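Alkyl hydroperoxide reductase/ Thiol specific antioxidant/ Mal allergen (Burkholderia ambifaria, PDB 5ENU) probably reduces hydrogen peroxide and organic hydroperoxides as a thiol-dependent peroxiredoxin of the AhpC/TSA family, with a thioredoxin-like fold. Local coordinates at residues D28-L31 / S32-K35; I98-D102 / E103-A107; L131-A134 / D135-R139. All blocks are in the same frame, centred on the assembly; numbering follows the deposited sequence. Where two conformers were deposited one is given.

Contact 1. Residues D28-L31 / S32-K35; sequences DISL and SDLK
Asp33 meets Ser30 twice. Ser30 N donates to Asp33 OD2 at 3.0 Å, and the bond is almost straight (176°). The amide reaches the oxygen from above the carboxylate plane. In return Asp33 N donates to Ser30 O at 2.9 Å, a more bent bond. The Asp33 CG lies beside its own backbone N (chi1 -65°), which turns the carboxylate back toward the end of the strand. A water also donates to Asp33 OD2 at 2.9 Å and more weakly to Asp28 O, so OD2 accepts from a backbone amide and a water. Ser30 OG is engaged elsewhere, with Thr21 OG1.

Strand 29-30 of a small two-stranded antiparallel sheet with 21-22 runs here into a single 3-10 turn, ahead of strand 38-43 of the thioredoxin-like core. Leu34 N continues the turn by bonding Leu31 O at 2.9 Å, and Lys35 N follows with Ser32 O.

Packing lies outside these bonds. Ile29 CG2 meets Leu34 CD2 at 4.0 Å, the two side chains crossing at a slant. Both also rest on strand 71-77, Ile29 on Ile74 and Leu34 on Glu72. Ser30 CB lies 3.6 Å from Ser32 OG.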
ATOM      1  N   ASP A  28      -5.204   5.910  13.462  1.00 16.16           N
ATOM      2  CA  ASP A  28      -4.481   4.668  13.289  1.00 15.00           C
ATOM      3  C   ASP A  28      -5.373   3.614  12.648  1.00 12.71           C
ATOM      4  O   ASP A  28      -6.597   3.595  12.835  1.00 13.92           O
ATOM      5  CB  ASP A  28      -3.991   4.183  14.650  1.00 16.43           C
ATOM      6  CG  ASP A  28      -5.136   3.854  15.615  1.00 20.94           C
ATOM      7  OD1 ASP A  28      -6.096   4.659  15.790  1.00 23.60           O
ATOM      8  OD2 ASP A  28      -5.050   2.783  16.239  1.00 23.16           O
ATOM      9  N   ILE A  29      -4.739   2.718  11.891  1.00 10.41           N
ATOM     10  CA  ILE A  29      -5.428   1.638  11.199  1.00  9.08           C
ATOM     11  C   ILE A  29      -4.786   0.321  11.596  1.00  9.82           C
ATOM     12  O   ILE A  29      -3.558   0.193  11.562  1.00 10.63           O
ATOM     13  CB  ILE A  29      -5.332   1.807   9.671  1.00 10.06           C
ATOM     14  CG1 ILE A  29      -6.067   3.078   9.257  1.00 10.96           C
ATOM     15  CG2 ILE A  29      -5.884   0.558   8.958  1.00 11.57           C
ATOM     16  CD1 ILE A  29      -5.902   3.443   7.793  1.00 12.47           C
ATOM     17  N   SER A  30      -5.614  -0.657  11.942  1.00  9.49           N
ATOM     18  CA  SER A  30      -5.169  -2.026  12.152  0.69 10.19           C
ATOM     19  C   SER A  30      -5.688  -2.908  11.023  1.00 10.97           C
ATOM     20  O   SER A  30      -6.781  -2.693  10.505  1.00 11.81           O
ATOM     21  CB  SER A  30      -5.671  -2.591  13.488  0.69 10.85           C
ATOM     22  OG  SER A  30      -5.202  -1.825  14.583  0.69 12.76           O
ATOM     23  N   LEU A  31      -4.902  -3.926  10.657  1.00 10.26           N
ATOM     24  CA  LEU A  31      -5.368  -4.865   9.645  1.00  9.83           C
ATOM     25  C   LEU A  31      -6.696  -5.482  10.051  1.00 11.69           C
ATOM     26  O   LEU A  31      -7.558  -5.723   9.199  1.00 11.80           O
ATOM     27  CB  LEU A  31      -4.320  -5.952   9.424  1.00 11.28           C
ATOM     28  CG  LEU A  31      -4.704  -7.037   8.410  1.00 11.97           C
ATOM     29  CD1 LEU A  31      -4.897  -6.429   7.019  1.00 13.39           C
ATOM     30  CD2 LEU A  31      -3.655  -8.151   8.416  1.00 13.48           C
ATOM     31  N   SER A  32      -6.892  -5.704  11.353  1.00 11.32           N
ATOM     32  CA  SER A  32      -8.148  -6.274  11.826  1.00 12.89           C
ATOM     33  C   SER A  32      -9.349  -5.378  11.531  1.00 13.13           C
ATOM     34  O   SER A  32     -10.473  -5.891  11.395  1.00 14.71           O
ATOM     35  CB  SER A  32      -8.052  -6.571  13.317  1.00 14.55           C
ATOM     36  OG  SER A  32      -7.827  -5.382  14.042  1.00 18.32           O
ATOM     37  N   ASP A  33      -9.145  -4.050  11.426  1.00 12.15           N
ATOM     38  CA  ASP A  33     -10.223  -3.147  11.008  1.00 12.97           C
ATOM     39  C   ASP A  33     -10.791  -3.513   9.637  1.00 13.28           C
ATOM     40  O   ASP A  33     -11.915  -3.111   9.321  1.00 14.62           O
ATOM     41  CB  ASP A  33      -9.731  -1.693  10.904  1.00 13.06           C
ATOM     42  CG  ASP A  33      -9.295  -1.094  12.242  1.00 15.29           C
ATOM     43  OD1 ASP A  33      -9.754  -1.544  13.314  1.00 17.93           O
ATOM     44  OD2 ASP A  33      -8.518  -0.119  12.206  1.00 14.56           O
ATOM     45  N   LEU A  34     -10.013  -4.189   8.793  1.00 11.48           N
ATOM     46  CA  LEU A  34     -10.369  -4.473   7.409  1.00 11.68           C
ATOM     47  C   LEU A  34     -11.005  -5.848   7.234  1.00 12.16           C
ATOM     48  O   LEU A  34     -11.409  -6.189   6.118  1.00 11.77           O
ATOM     49  CB  LEU A  34      -9.134  -4.347   6.502  1.00 13.06           C
ATOM     50  CG  LEU A  34      -8.742  -2.945   6.013  1.00 14.40           C
ATOM     51  CD1 LEU A  34      -9.817  -2.357   5.112  1.00 14.96           C
ATOM     52  CD2 LEU A  34      -8.399  -2.003   7.171  1.00 15.55           C
ATOM     53  N   LYS A  35     -11.117  -6.631   8.302  1.00 12.79           N
ATOM     54  CA  LYS A  35     -11.781  -7.926   8.205  1.00 14.32           C
ATOM     55  C   LYS A  35     -13.165  -7.759   7.586  1.00 13.81           C
ATOM     56  O   LYS A  35     -13.903  -6.824   7.916  1.00 14.95           O
ATOM     57  CB  LYS A  35     -11.907  -8.565   9.593  1.00 18.51           C
ATOM     58  CG  LYS A  35     -10.598  -9.178  10.083  1.00 24.48           C
ATOM     59  CD  LYS A  35     -10.776 -10.004  11.354  1.00 29.00           C
ATOM     60  CE  LYS A  35     -11.021  -9.118  12.563  1.00 30.56           C
ATOM     61  NZ  LYS A  35     -10.846  -9.876  13.847  1.00 30.51           N
TER
HETATM   62  O   HOH W   1      -9.652   2.508  11.649  1.00 41.11           O

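Contact 2. Residues I98-D102 / E103-A107; sequences ISDAD and EALCA
Ile98, near the end of strand 97-99, packs on Leu105 of the helix start. Its CD1 lies 3.9 Å from Leu105 CD2, in one of two conformers of Leu105, and the two side chains cross at about a right angle. Ala22 touches both.

Asp100 carries the contact. Its CG is anti to the backbone N (chi1 -163°), which swings the carboxylate over the first turn of helix 104-109. The two oxygens take separate amides. Leu105 N donates to Asp100 OD1 at 2.9 Å, and Cys106 N donates to Asp100 OD2 at 2.8 Å. Both amides come in on the syn side, moderately out of the carboxylate plane. Two bonds, one to each oxygen, restrain the rotation of the carboxylate. Cys106 SG is also near, 3.2 Å from Asp100 OD2.

This is side-chain capping of a helix N terminus from the turn that follows strand 97-99. The negative carboxylate probably interacts favourably with the helix dipole. That type I turn, from Asp100 to Glu103, is closed by Glu103 N to Asp100 O at 2.9 Å.

Asp102 adds a second, longer bond. Ala104 N donates to Asp102 OD1 at 3.2 Å, on the anti side. Glu103 holds the N-cap position with a positive phi (69°). Its CB lies against the Asp102 carbonyl, while its carboxylate forms salt bridges with Arg78 and Arg123.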
ATOM      1  N   ILE A  98      -1.103   5.408   5.153  1.00  7.53           N
ATOM      2  CA  ILE A  98      -0.366   5.007   6.357  1.00  8.72           C
ATOM      3  C   ILE A  98       1.024   5.636   6.332  1.00  7.36           C
ATOM      4  O   ILE A  98       1.718   5.584   5.302  1.00  8.70           O
ATOM      5  CB  ILE A  98      -0.270   3.470   6.445  1.00  8.65           C
ATOM      6  CG1 ILE A  98      -1.604   2.887   6.939  1.00  9.50           C
ATOM      7  CG2 ILE A  98       0.880   3.060   7.353  1.00  9.87           C
ATOM      8  CD1 ILE A  98      -1.698   1.349   6.859  1.00 10.38           C
ATOM      9  N   SER A  99       1.432   6.216   7.460  1.00  7.69           N
ATOM     10  CA  SER A  99       2.801   6.705   7.641  1.00  8.08           C
ATOM     11  C   SER A  99       3.637   5.584   8.251  1.00  8.26           C
ATOM     12  O   SER A  99       3.535   5.295   9.445  1.00 10.08           O
ATOM     13  CB  SER A  99       2.831   7.940   8.537  1.00  9.44           C
ATOM     14  OG  SER A  99       4.182   8.289   8.784  1.00 10.69           O
ATOM     15  N   ASP A 100       4.454   4.944   7.429  1.00  8.87           N
ATOM     16  CA  ASP A 100       5.311   3.850   7.881  1.00  8.39           C
ATOM     17  C   ASP A 100       6.719   4.361   8.149  1.00  8.47           C
ATOM     18  O   ASP A 100       7.718   3.777   7.741  1.00  9.12           O
ATOM     19  CB  ASP A 100       5.311   2.740   6.836  1.00  9.75           C
ATOM     20  CG  ASP A 100       5.828   1.423   7.382  1.00  9.80           C
ATOM     21  OD1 ASP A 100       5.422   1.013   8.486  1.00 10.18           O
ATOM     22  OD2 ASP A 100       6.644   0.785   6.695  1.00  8.66           O
ATOM     23  N   ALA A 101       6.804   5.479   8.875  1.00 10.18           N
ATOM     24  CA  ALA A 101       8.099   6.107   9.160  1.00 10.74           C
ATOM     25  C   ALA A 101       9.078   5.159   9.846  1.00 10.12           C
ATOM     26  O   ALA A 101      10.299   5.306   9.671  1.00 12.42           O
ATOM     27  CB  ALA A 101       7.909   7.372  10.008  1.00 12.75           C
ATOM     28  N   ASP A 102       8.581   4.221  10.661  1.00  8.55           N
ATOM     29  CA  ASP A 102       9.454   3.295  11.380  1.00  9.88           C
ATOM     30  C   ASP A 102       9.688   1.979  10.638  1.00  8.56           C
ATOM     31  O   ASP A 102      10.307   1.067  11.207  1.00  9.13           O
ATOM     32  CB  ASP A 102       8.963   3.051  12.814  1.00 10.31           C
ATOM     33  CG  ASP A 102       7.601   2.392  12.872  1.00 12.13           C
ATOM     34  OD1 ASP A 102       7.166   1.759  11.881  1.00 12.95           O
ATOM     35  OD2 ASP A 102       6.975   2.488  13.939  1.00 14.49           O
ATOM     36  N   GLU A 103       9.171   1.857   9.410  1.00  8.37           N
ATOM     37  CA  GLU A 103       9.407   0.747   8.479  1.00  8.56           C
ATOM     38  C   GLU A 103       8.795  -0.578   8.914  1.00  8.93           C
ATOM     39  O   GLU A 103       9.134  -1.615   8.335  1.00  9.82           O
ATOM     40  CB  GLU A 103      10.884   0.557   8.111  1.00  9.87           C
ATOM     41  CG  GLU A 103      11.330   1.523   7.055  1.00 10.37           C
ATOM     42  CD  GLU A 103      12.747   1.275   6.535  1.00 10.68           C
ATOM     43  OE1 GLU A 103      13.340   0.209   6.808  1.00 10.48           O
ATOM     44  OE2 GLU A 103      13.263   2.177   5.841  1.00 12.22           O
ATOM     45  N   ALA A 104       7.903  -0.591   9.909  1.00  9.42           N
ATOM     46  CA  ALA A 104       7.282  -1.855  10.318  1.00 10.83           C
ATOM     47  C   ALA A 104       6.587  -2.554   9.146  1.00  9.73           C
ATOM     48  O   ALA A 104       6.771  -3.763   8.925  1.00 10.83           O
ATOM     49  CB  ALA A 104       6.301  -1.629  11.469  1.00 12.00           C
ATOM     50  N   LEU A 105       5.764  -1.826   8.382  1.00  9.00           N
ATOM     51  CA  LEU A 105       5.057  -2.481   7.282  0.51  9.10           C
ATOM     52  C   LEU A 105       5.991  -2.774   6.116  1.00  9.33           C
ATOM     53  O   LEU A 105       5.847  -3.798   5.447  1.00  9.94           O
ATOM     54  CB  LEU A 105       3.873  -1.644   6.807  0.51  9.77           C
ATOM     55  CG  LEU A 105       2.551  -1.743   7.573  0.51 10.75           C
ATOM     56  CD1 LEU A 105       2.687  -1.192   8.993  0.51 13.23           C
ATOM     57  CD2 LEU A 105       1.456  -1.018   6.802  0.51  9.64           C
ATOM     58  N   CYS A 106       6.951  -1.879   5.848  1.00  9.12           N
ATOM     59  CA  CYS A 106       7.881  -2.139   4.747  1.00  9.28           C
ATOM     60  C   CYS A 106       8.687  -3.400   5.004  1.00 10.71           C
ATOM     61  O   CYS A 106       8.973  -4.173   4.074  1.00 11.30           O
ATOM     62  CB  CYS A 106       8.814  -0.950   4.546  1.00 10.27           C
ATOM     63  SG  CYS A 106       8.084   0.525   3.822  1.00 11.95           S
ATOM     64  N   ALA A 107       9.037  -3.633   6.273  1.00 10.42           N
ATOM     65  CA  ALA A 107       9.747  -4.847   6.649  1.00 10.50           C
ATOM     66  C   ALA A 107       8.837  -6.063   6.520  1.00 11.35           C
ATOM     67  O   ALA A 107       9.237  -7.095   5.970  1.00 13.46           O
ATOM     68  CB  ALA A 107      10.252  -4.705   8.078  1.00 11.98           C
TER

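Contact 3. Residues L131-A134 / D135-R139; sequences LIDA and DGVLR
Strands 120-132 and 138-143 form a beta hairpin, and Ile132 and Leu138 face each other as an antiparallel non-hydrogen-bonded pair. Bonds flank this pair: Arg139 N donates to Leu131 O at 2.8 Å, and Asp133 N donates to Val137 O at 3.0 Å. The reversal is a type I turn from Asp133 to Gly136, closed by Gly136 N to Asp133 O. Gly136 has a positive phi (85°). This is the type I turn with G1 bulge, a common way of closing a two-stranded hairpin in proteins.

The Asp133 side chain braces the turn. Its CG sits between the backbone N and the carbonyl carbon (chi1 70°), which brings OD1 to the amides of Asp135 and Val137. Asp135 N donates to Asp133 OD1 at 2.9 Å, which makes an Asx turn. Val137 N donates to the same oxygen at 3.1 Å. The two amides approach from opposite faces of the carboxylate plane.

Asp133 OD2 turns to the second strand and to solvent. A water donates to it and, more weakly, to Asp135 OD2. Asp135 OD2 lies 4.0 Å from Asp133 OD2, a like charge that this water and Arg139 probably offset in part.

On the sheet face that carries Ile132 and Leu138, Ile132 CG1 lies 4.1 Å from Leu138 CD1, and both residues touch Val17. Leu131, the residue before, packs on Ala157 and Val158 of helix 150-160.

Arg139 bends at chi2 and chi3 and curls over Asp133, with its CG against Asp133 CB. The guanidinium stands nearly upright to the carboxylate, the planes 82° apart. Asp133 OD2 lies close to the guanidinium plane and receives Arg139 NH1 at 2.9 Å on its anti lone pair, a salt bridge.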
ATOM      1  N   LEU A 131      -2.908  -7.487  -2.595  1.00  5.88           N
ATOM      2  CA  LEU A 131      -4.347  -7.685  -2.519  1.00  6.21           C
ATOM      3  C   LEU A 131      -4.612  -8.730  -1.449  1.00  6.83           C
ATOM      4  O   LEU A 131      -4.217  -9.895  -1.595  1.00  7.62           O
ATOM      5  CB  LEU A 131      -4.923  -8.111  -3.867  1.00  7.12           C
ATOM      6  CG  LEU A 131      -6.392  -8.531  -3.869  1.00  8.06           C
ATOM      7  CD1 LEU A 131      -7.262  -7.435  -3.273  1.00  9.40           C
ATOM      8  CD2 LEU A 131      -6.846  -8.858  -5.286  1.00  8.78           C
ATOM      9  N   ILE A 132      -5.257  -8.300  -0.370  1.00  7.30           N
ATOM     10  CA  ILE A 132      -5.575  -9.132   0.782  1.00  7.37           C
ATOM     11  C   ILE A 132      -7.088  -9.296   0.796  1.00  7.59           C
ATOM     12  O   ILE A 132      -7.819  -8.311   0.631  1.00  8.80           O
ATOM     13  CB  ILE A 132      -5.060  -8.461   2.069  1.00  8.55           C
ATOM     14  CG1 ILE A 132      -3.536  -8.278   2.016  1.00  9.15           C
ATOM     15  CG2 ILE A 132      -5.505  -9.237   3.304  1.00  8.81           C
ATOM     16  CD1 ILE A 132      -3.005  -7.284   3.018  1.00 10.76           C
ATOM     17  N   ASP A 133      -7.571 -10.527   0.959  1.00  7.52           N
ATOM     18  CA  ASP A 133      -9.014 -10.744   0.894  1.00  6.79           C
ATOM     19  C   ASP A 133      -9.702 -10.441   2.225  1.00  7.42           C
ATOM     20  O   ASP A 133      -9.073 -10.055   3.219  1.00  8.41           O
ATOM     21  CB  ASP A 133      -9.359 -12.117   0.306  1.00  9.34           C
ATOM     22  CG  ASP A 133      -9.000 -13.284   1.217  1.00  8.49           C
ATOM     23  OD1 ASP A 133      -8.719 -13.092   2.428  1.00  9.19           O
ATOM     24  OD2 ASP A 133      -9.057 -14.434   0.709  1.00 11.68           O
ATOM     25  N   ALA A 134     -11.031 -10.605   2.232  1.00  7.79           N
ATOM     26  CA  ALA A 134     -11.835 -10.330   3.425  1.00  9.25           C
ATOM     27  C   ALA A 134     -11.470 -11.240   4.590  1.00  9.29           C
ATOM     28  O   ALA A 134     -11.832 -10.932   5.735  1.00 11.11           O
ATOM     29  CB  ALA A 134     -13.318 -10.476   3.088  1.00  9.42           C
ATOM     30  N   ASP A 135     -10.810 -12.366   4.322  1.00  9.06           N
ATOM     31  CA  ASP A 135     -10.380 -13.309   5.347  1.00  9.61           C
ATOM     32  C   ASP A 135      -8.982 -12.988   5.881  1.00  8.61           C
ATOM     33  O   ASP A 135      -8.499 -13.684   6.791  1.00 11.00           O
ATOM     34  CB  ASP A 135     -10.420 -14.752   4.801  1.00  9.59           C
ATOM     35  CG  ASP A 135     -11.794 -15.178   4.326  1.00 12.39           C
ATOM     36  OD1 ASP A 135     -12.795 -14.899   5.017  1.00 13.56           O
ATOM     37  OD2 ASP A 135     -11.858 -15.819   3.250  1.00 14.44           O
ATOM     38  N   GLY A 136      -8.320 -11.954   5.357  1.00  8.54           N
ATOM     39  CA  GLY A 136      -6.987 -11.598   5.811  1.00  8.56           C
ATOM     40  C   GLY A 136      -5.857 -12.362   5.151  1.00  7.34           C
ATOM     41  O   GLY A 136      -4.715 -12.281   5.629  1.00  9.53           O
ATOM     42  N   VAL A 137      -6.120 -13.047   4.041  1.00  6.87           N
ATOM     43  CA  VAL A 137      -5.107 -13.837   3.348  1.00  8.11           C
ATOM     44  C   VAL A 137      -4.557 -13.050   2.164  1.00  7.66           C
ATOM     45  O   VAL A 137      -5.311 -12.363   1.451  1.00  8.01           O
ATOM     46  CB  VAL A 137      -5.714 -15.183   2.914  1.00  9.05           C
ATOM     47  CG1 VAL A 137      -4.803 -15.929   1.943  1.00  9.21           C
ATOM     48  CG2 VAL A 137      -6.011 -16.020   4.141  1.00 11.33           C
ATOM     49  N   LEU A 138      -3.237 -13.115   1.968  1.00  7.61           N
ATOM     50  CA  LEU A 138      -2.627 -12.460   0.812  1.00  7.73           C
ATOM     51  C   LEU A 138      -2.944 -13.259  -0.446  1.00  7.70           C
ATOM     52  O   LEU A 138      -2.558 -14.429  -0.555  1.00  8.49           O
ATOM     53  CB  LEU A 138      -1.118 -12.335   0.996  1.00  8.71           C
ATOM     54  CG  LEU A 138      -0.399 -11.656  -0.178  1.00  7.33           C
ATOM     55  CD1 LEU A 138      -0.939 -10.245  -0.422  1.00  8.62           C
ATOM     56  CD2 LEU A 138       1.139 -11.615   0.005  1.00  9.05           C
ATOM     57  N   ARG A 139      -3.641 -12.632  -1.394  1.00  7.88           N
ATOM     58  CA  ARG A 139      -4.097 -13.321  -2.596  1.00  6.81           C
ATOM     59  C   ARG A 139      -3.216 -13.035  -3.798  1.00  8.46           C
ATOM     60  O   ARG A 139      -3.079 -13.894  -4.676  1.00  9.54           O
ATOM     61  CB  ARG A 139      -5.544 -12.927  -2.932  1.00  8.96           C
ATOM     62  CG  ARG A 139      -6.547 -13.255  -1.822  1.00  9.62           C
ATOM     63  CD  ARG A 139      -6.664 -14.743  -1.562  1.00 10.43           C
ATOM     64  NE  ARG A 139      -7.182 -15.422  -2.739  1.00 11.15           N
ATOM     65  CZ  ARG A 139      -8.474 -15.628  -2.982  1.00 10.70           C
ATOM     66  NH1 ARG A 139      -9.409 -15.223  -2.111  1.00 11.30           N
ATOM     67  NH2 ARG A 139      -8.845 -16.232  -4.107  1.00 13.74           N
TER
HETATM   68  O   HOH W   2      -8.777 -16.709   2.067  1.00 12.82           O
HETATM   69  O   HOH W   3     -14.150 -13.182   6.590  1.00 13.23           O

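In the fold
From the N terminus the contacts come in series, none nesting or crossing. Each closes a local turn. Contact 1 folds 28-35 as the chain leaves the two-stranded sheet 21-22/29-30 for strand 38-43. Contact 2, at 98-107, takes strand 97-99 into helix 104-109. Contact 3, at 131-139, turns strand 120-132 back into 138-143. Contacts 2 and 3 both reach the mixed sheet, with centres about 19 Å apart. The centre of contact 1 is about 15 Å from that of contact 2 and 12 Å from that of contact 3. No two touch. Phe20 meets both Leu31 of contact 1 and Leu105 of contact 2, a shared neighbour near the small sheet.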